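Long-range contact in kinesin-like protein KAR3 (Saccharomyces cerevisiae, PDB 1F9V), which is a kinesin-related motor protein that binds magnesium and ADP in its motor domain and probably couples ATP hydrolysis to movement along microtubules: residues V42-F56 with I325-N339. The protein carries 2 engineered substitutions. Residues are numbered along the deposited sequence; the frame is centred on the assembly and turned at random.
Sequences VTKIQNTAQVHEFKF and INETLNSLRFASKVN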
loop_
_atom_site.group_PDB
_atom_site.type_symbol
_atom_site.label_atom_id
_atom_site.label_comp_id
_atom_site.label_asym_id
_atom_site.label_seq_id
_atom_site.Cartn_x
_atom_site.Cartn_y
_atom_site.Cartn_z
ATOM N N VAL A 42 -8.392 15.678 -14.677
ATOM C CA VAL A 42 -8.406 14.661 -15.714
ATOM C C VAL A 42 -9.549 14.966 -16.664
ATOM O O VAL A 42 -10.684 15.168 -16.236
ATOM C CB VAL A 42 -8.612 13.242 -15.112
ATOM C CG1 VAL A 42 -8.692 12.204 -16.222
ATOM C CG2 VAL A 42 -7.473 12.913 -14.157
ATOM N N THR A 43 -9.245 14.993 -17.955
ATOM C CA THR A 43 -10.254 15.277 -18.966
ATOM C C THR A 43 -10.179 14.288 -20.123
ATOM O O THR A 43 -9.092 13.939 -20.582
ATOM C CB THR A 43 -10.073 16.688 -19.544
ATOM O OG1 THR A 43 -9.943 17.632 -18.478
ATOM C CG2 THR A 43 -11.268 17.060 -20.400
ATOM N N LYS A 44 -11.339 13.831 -20.586
ATOM C CA LYS A 44 -11.409 12.912 -21.715
ATOM C C LYS A 44 -11.753 13.768 -22.934
ATOM O O LYS A 44 -12.643 14.617 -22.866
ATOM C CB LYS A 44 -12.489 11.852 -21.485
ATOM C CG LYS A 44 -12.059 10.755 -20.509
ATOM C CD LYS A 44 -13.184 9.758 -20.249
ATOM C CE LYS A 44 -13.730 9.178 -21.550
ATOM N NZ LYS A 44 -13.385 7.742 -21.740
ATOM N N ILE A 45 -11.044 13.542 -24.037
ATOM C CA ILE A 45 -11.243 14.314 -25.261
ATOM C C ILE A 45 -12.671 14.288 -25.813
ATOM O O ILE A 45 -13.115 15.261 -26.423
ATOM C CB ILE A 45 -10.248 13.859 -26.368
ATOM C CG1 ILE A 45 -10.084 14.966 -27.409
ATOM C CG2 ILE A 45 -10.734 12.584 -27.029
ATOM C CD1 ILE A 45 -9.066 14.649 -28.482
ATOM N N GLN A 46 -13.392 13.193 -25.593
ATOM C CA GLN A 46 -14.762 13.069 -26.084
ATOM C C GLN A 46 -15.695 14.130 -25.503
ATOM O O GLN A 46 -16.747 14.411 -26.066
ATOM C CB GLN A 46 -15.315 11.680 -25.761
ATOM C CG GLN A 46 -15.712 11.501 -24.304
ATOM C CD GLN A 46 -16.255 10.115 -24.010
ATOM O OE1 GLN A 46 -17.243 9.962 -23.287
ATOM N NE2 GLN A 46 -15.610 9.095 -24.571
ATOM N N ASN A 47 -15.312 14.699 -24.365
ATOM C CA ASN A 47 -16.103 15.730 -23.709
ATOM C C ASN A 47 -15.204 16.552 -22.795
ATOM O O ASN A 47 -15.198 16.370 -21.575
ATOM C CB ASN A 47 -17.231 15.104 -22.893
ATOM C CG ASN A 47 -18.133 16.147 -22.268
ATOM O OD1 ASN A 47 -18.260 17.266 -22.781
ATOM N ND2 ASN A 47 -18.767 15.790 -21.152
ATOM N N THR A 48 -14.453 17.467 -23.395
ATOM C CA THR A 48 -13.523 18.294 -22.645
ATOM C C THR A 48 -14.176 19.311 -21.718
ATOM O O THR A 48 -13.482 20.008 -20.975
ATOM C CB THR A 48 -12.543 19.004 -23.599
ATOM O OG1 THR A 48 -13.276 19.708 -24.611
ATOM C CG2 THR A 48 -11.635 17.979 -24.270
ATOM N N ALA A 49 -15.505 19.395 -21.753
ATOM C CA ALA A 49 -16.227 20.321 -20.881
ATOM C C ALA A 49 -16.332 19.742 -19.466
ATOM O O ALA A 49 -16.543 20.476 -18.503
ATOM C CB ALA A 49 -17.622 20.597 -21.437
ATOM N N GLN A 50 -16.189 18.424 -19.347
ATOM C CA GLN A 50 -16.258 17.772 -18.045
ATOM C C GLN A 50 -14.853 17.477 -17.530
ATOM O O GLN A 50 -14.181 16.551 -17.993
ATOM C CB GLN A 50 -17.062 16.471 -18.123
ATOM C CG GLN A 50 -17.012 15.664 -16.821
ATOM C CD GLN A 50 -17.978 14.487 -16.787
ATOM O OE1 GLN A 50 -17.997 13.650 -17.698
ATOM N NE2 GLN A 50 -18.782 14.412 -15.727
ATOM N N VAL A 51 -14.413 18.278 -16.568
ATOM C CA VAL A 51 -13.092 18.114 -15.989
ATOM C C VAL A 51 -13.225 17.511 -14.595
ATOM O O VAL A 51 -13.922 18.057 -13.746
ATOM C CB VAL A 51 -12.359 19.469 -15.896
ATOM C CG1 VAL A 51 -10.939 19.262 -15.391
ATOM C CG2 VAL A 51 -12.328 20.137 -17.268
ATOM N N HIS A 52 -12.573 16.373 -14.377
ATOM C CA HIS A 52 -12.610 15.702 -13.081
ATOM C C HIS A 52 -11.432 16.177 -12.243
ATOM O O HIS A 52 -10.277 15.941 -12.600
ATOM C CB HIS A 52 -12.521 14.185 -13.261
ATOM C CG HIS A 52 -13.607 13.611 -14.113
ATOM N ND1 HIS A 52 -13.513 13.526 -15.484
ATOM C CD2 HIS A 52 -14.810 13.085 -13.785
ATOM C CE1 HIS A 52 -14.610 12.973 -15.966
ATOM N NE2 HIS A 52 -15.414 12.696 -14.957
ATOM N N GLU A 53 -11.720 16.850 -11.134
ATOM C CA GLU A 53 -10.663 17.336 -10.263
ATOM C C GLU A 53 -10.524 16.437 -9.042
ATOM O O GLU A 53 -11.518 15.924 -8.516
ATOM C CB GLU A 53 -10.939 18.767 -9.795
ATOM C CG GLU A 53 -9.910 19.264 -8.769
ATOM C CD GLU A 53 -9.878 20.776 -8.628
ATOM O OE1 GLU A 53 -8.956 21.406 -9.194
ATOM O OE2 GLU A 53 -10.770 21.335 -7.950
ATOM N N PHE A 54 -9.284 16.258 -8.600
ATOM C CA PHE A 54 -8.985 15.438 -7.433
ATOM C C PHE A 54 -7.891 16.109 -6.616
ATOM O O PHE A 54 -7.023 16.795 -7.162
ATOM C CB PHE A 54 -8.511 14.047 -7.862
ATOM C CG PHE A 54 -9.468 13.329 -8.769
ATOM C CD1 PHE A 54 -10.552 12.635 -8.246
ATOM C CD2 PHE A 54 -9.289 13.345 -10.146
ATOM C CE1 PHE A 54 -11.450 11.963 -9.083
ATOM C CE2 PHE A 54 -10.177 12.679 -10.997
ATOM C CZ PHE A 54 -11.264 11.985 -10.462
ATOM N N LYS A 55 -7.943 15.917 -5.301
ATOM C CA LYS A 55 -6.944 16.472 -4.395
ATOM C C LYS A 55 -6.476 15.354 -3.471
ATOM O O LYS A 55 -7.296 14.573 -2.970
ATOM C CB LYS A 55 -7.537 17.619 -3.572
ATOM C CG LYS A 55 -7.639 18.924 -4.348
ATOM C CD LYS A 55 -8.239 20.042 -3.521
ATOM C CE LYS A 55 -9.305 20.773 -4.324
ATOM N NZ LYS A 55 -8.963 22.202 -4.537
ATOM N N PHE A 56 -5.162 15.280 -3.267
ATOM C CA PHE A 56 -4.553 14.263 -2.418
ATOM C C PHE A 56 -3.458 14.896 -1.580
ATOM O O PHE A 56 -3.135 16.069 -1.751
ATOM C CB PHE A 56 -3.976 13.135 -3.282
ATOM C CG PHE A 56 -5.009 12.457 -4.147
ATOM C CD1 PHE A 56 -6.061 11.747 -3.568
ATOM C CD2 PHE A 56 -4.962 12.568 -5.536
ATOM C CE1 PHE A 56 -7.053 11.165 -4.353
ATOM C CE2 PHE A 56 -5.953 11.986 -6.337
ATOM C CZ PHE A 56 -7.001 11.284 -5.744
ATOM N N ILE A 325 -7.408 5.574 -19.553
ATOM C CA ILE A 325 -8.125 6.658 -18.891
ATOM C C ILE A 325 -9.363 6.282 -18.074
ATOM O O ILE A 325 -9.639 6.882 -17.034
ATOM C CB ILE A 325 -8.498 7.765 -19.907
ATOM C CG1 ILE A 325 -8.784 9.065 -19.164
ATOM C CG2 ILE A 325 -9.668 7.324 -20.760
ATOM C CD1 ILE A 325 -7.582 9.613 -18.432
ATOM N N ASN A 326 -10.113 5.288 -18.525
ATOM C CA ASN A 326 -11.304 4.907 -17.784
ATOM C C ASN A 326 -10.944 4.238 -16.464
ATOM O O ASN A 326 -11.564 4.516 -15.437
ATOM C CB ASN A 326 -12.176 3.994 -18.637
ATOM C CG ASN A 326 -12.859 4.748 -19.763
ATOM O OD1 ASN A 326 -13.173 5.933 -19.629
ATOM N ND2 ASN A 326 -13.084 4.067 -20.879
ATOM N N GLU A 327 -9.934 3.378 -16.484
ATOM C CA GLU A 327 -9.517 2.705 -15.260
ATOM C C GLU A 327 -8.825 3.707 -14.353
ATOM O O GLU A 327 -8.895 3.603 -13.128
ATOM C CB GLU A 327 -8.573 1.547 -15.573
ATOM C CG GLU A 327 -9.275 0.254 -15.955
ATOM C CD GLU A 327 -10.283 -0.225 -14.911
ATOM O OE1 GLU A 327 -10.270 0.260 -13.754
ATOM O OE2 GLU A 327 -11.094 -1.101 -15.257
ATOM N N THR A 328 -8.145 4.679 -14.958
ATOM C CA THR A 328 -7.463 5.706 -14.187
ATOM C C THR A 328 -8.508 6.496 -13.407
ATOM O O THR A 328 -8.322 6.791 -12.226
ATOM C CB THR A 328 -6.672 6.661 -15.098
ATOM O OG1 THR A 328 -5.492 6.000 -15.559
ATOM C CG2 THR A 328 -6.271 7.920 -14.339
ATOM N N LEU A 329 -9.614 6.837 -14.061
ATOM C CA LEU A 329 -10.670 7.575 -13.388
ATOM C C LEU A 329 -11.272 6.713 -12.274
ATOM O O LEU A 329 -11.651 7.223 -11.219
ATOM C CB LEU A 329 -11.739 8.008 -14.401
ATOM C CG LEU A 329 -11.317 9.260 -15.195
ATOM C CD1 LEU A 329 -12.310 9.509 -16.320
ATOM C CD2 LEU A 329 -11.229 10.476 -14.276
ATOM N N ASN A 330 -11.346 5.407 -12.504
ATOM C CA ASN A 330 -11.874 4.497 -11.488
ATOM C C ASN A 330 -10.949 4.532 -10.267
ATOM O O ASN A 330 -11.407 4.664 -9.131
ATOM C CB ASN A 330 -11.950 3.069 -12.033
ATOM C CG ASN A 330 -13.159 2.844 -12.934
ATOM O OD1 ASN A 330 -14.132 3.604 -12.900
ATOM N ND2 ASN A 330 -13.101 1.794 -13.740
ATOM N N SER A 331 -9.644 4.433 -10.515
ATOM C CA SER A 331 -8.649 4.449 -9.443
ATOM C C SER A 331 -8.659 5.754 -8.649
ATOM O O SER A 331 -8.516 5.747 -7.426
ATOM C CB SER A 331 -7.246 4.216 -10.016
ATOM O OG SER A 331 -7.094 2.892 -10.494
ATOM N N LEU A 332 -8.825 6.878 -9.341
ATOM C CA LEU A 332 -8.844 8.171 -8.670
ATOM C C LEU A 332 -10.112 8.318 -7.846
ATOM O O LEU A 332 -10.115 8.983 -6.808
ATOM C CB LEU A 332 -8.729 9.309 -9.696
ATOM C CG LEU A 332 -7.341 9.411 -10.348
ATOM C CD1 LEU A 332 -7.375 10.397 -11.512
ATOM C CD2 LEU A 332 -6.321 9.851 -9.306
ATOM N N ARG A 333 -11.195 7.694 -8.299
ATOM C CA ARG A 333 -12.432 7.759 -7.540
ATOM C C ARG A 333 -12.259 6.910 -6.267
ATOM O O ARG A 333 -12.758 7.274 -5.198
ATOM C CB ARG A 333 -13.603 7.264 -8.387
ATOM C CG ARG A 333 -14.364 8.401 -9.067
ATOM C CD ARG A 333 -15.498 7.884 -9.947
ATOM N NE ARG A 333 -15.400 8.450 -11.285
ATOM C CZ ARG A 333 -15.203 7.738 -12.389
ATOM N NH1 ARG A 333 -15.084 6.421 -12.326
ATOM N NH2 ARG A 333 -15.093 8.352 -13.554
ATOM N N PHE A 334 -11.542 5.793 -6.377
ATOM C CA PHE A 334 -11.290 4.963 -5.198
ATOM C C PHE A 334 -10.412 5.774 -4.236
ATOM O O PHE A 334 -10.682 5.843 -3.035
ATOM C CB PHE A 334 -10.569 3.667 -5.582
ATOM C CG PHE A 334 -10.198 2.803 -4.396
ATOM C CD1 PHE A 334 -8.976 2.967 -3.753
ATOM C CD2 PHE A 334 -11.078 1.835 -3.919
ATOM C CE1 PHE A 334 -8.634 2.176 -2.649
ATOM C CE2 PHE A 334 -10.741 1.043 -2.817
ATOM C CZ PHE A 334 -9.523 1.215 -2.188
ATOM N N ALA A 335 -9.360 6.390 -4.773
ATOM C CA ALA A 335 -8.451 7.205 -3.970
ATOM C C ALA A 335 -9.205 8.291 -3.215
ATOM O O ALA A 335 -8.920 8.551 -2.046
ATOM C CB ALA A 335 -7.393 7.837 -4.864
ATOM N N SER A 336 -10.154 8.937 -3.892
ATOM C CA SER A 336 -10.959 9.991 -3.277
ATOM C C SER A 336 -11.817 9.438 -2.133
ATOM O O SER A 336 -12.026 10.104 -1.116
ATOM C CB SER A 336 -11.868 10.644 -4.327
ATOM O OG SER A 336 -11.103 11.211 -5.380
ATOM N N LYS A 337 -12.315 8.217 -2.308
ATOM C CA LYS A 337 -13.136 7.591 -1.281
ATOM C C LYS A 337 -12.315 7.299 -0.023
ATOM O O LYS A 337 -12.807 7.451 1.099
ATOM C CB LYS A 337 -13.745 6.294 -1.810
ATOM C CG LYS A 337 -14.499 5.504 -0.750
ATOM C CD LYS A 337 -15.013 4.186 -1.297
ATOM C CE LYS A 337 -15.754 3.404 -0.230
ATOM N NZ LYS A 337 -16.542 2.294 -0.832
ATOM N N VAL A 338 -11.057 6.902 -0.200
ATOM C CA VAL A 338 -10.243 6.596 0.966
ATOM C C VAL A 338 -9.608 7.830 1.618
ATOM O O VAL A 338 -9.001 7.730 2.678
ATOM C CB VAL A 338 -9.173 5.529 0.637
ATOM C CG1 VAL A 338 -9.858 4.216 0.324
ATOM C CG2 VAL A 338 -8.323 5.960 -0.537
ATOM N N ASN A 339 -9.755 8.996 0.986
ATOM C CA ASN A 339 -9.240 10.245 1.553
ATOM C C ASN A 339 -10.012 10.405 2.866
ATOM O O ASN A 339 -11.227 10.207 2.888
ATOM C CB ASN A 339 -9.597 11.433 0.650
ATOM C CG ASN A 339 -8.464 11.850 -0.270
ATOM O OD1 ASN A 339 -7.291 11.621 0.014
ATOM N ND2 ASN A 339 -8.820 12.484 -1.390
HETATM O O HOH W 1 -13.594 5.715 -23.543
HETATM O O HOH W 2 -10.233 14.108 -4.697
#
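With CG anti to the carbonyl carbon (chi1 -55°), the ring of Phe54 leans from strand 51-56 onto helix 325-338, where Leu332 CB sits over the middle of one face, 3.7 Å from the ring centroid. A similar chi1 in Phe56 (-59°) brings the end of its ring nearer the helix, although its CB bond runs alongside; CE1 lies 3.4 Å from Ala335 CB, and Ser336 N stands at the ring edge. Leu332 divides its branches: CD1 touches Phe54 and Val42, CD2 Phe56. Farther along, Val42 meets Ile325 tip to tip and slides past Leu329, whose CD2 also lies over one face of the His52 ring, offset toward its rim.

Polar bonds close both ends of this apolar strip. The bent chain of Lys44 brings NZ within 2.8 Å of Asn326 OD1, tilted from the carbonyl plane, and a water accepts from both NZ and Asn326 ND2. Near the C-terminal end of the helix, Asn339 ND2 donates to Lys55 O (3.0 Å) almost in line with the carbonyl bond, though tilted from its own amide plane. Beside it, Ser336 OG donates to Leu332 O at 2.8 Å and receives a bond from a water that accepts from Lys55 N.

The helix lies against the central sheet through Leu332 on Cys9 and Ala335 on Val316, while the small antiparallel sheet of strands 24-28, 38-44 and 51-56 packs along its flank, also meeting strand 4-11 through Phe56, an arrangement characteristic of the kinesin motor domain.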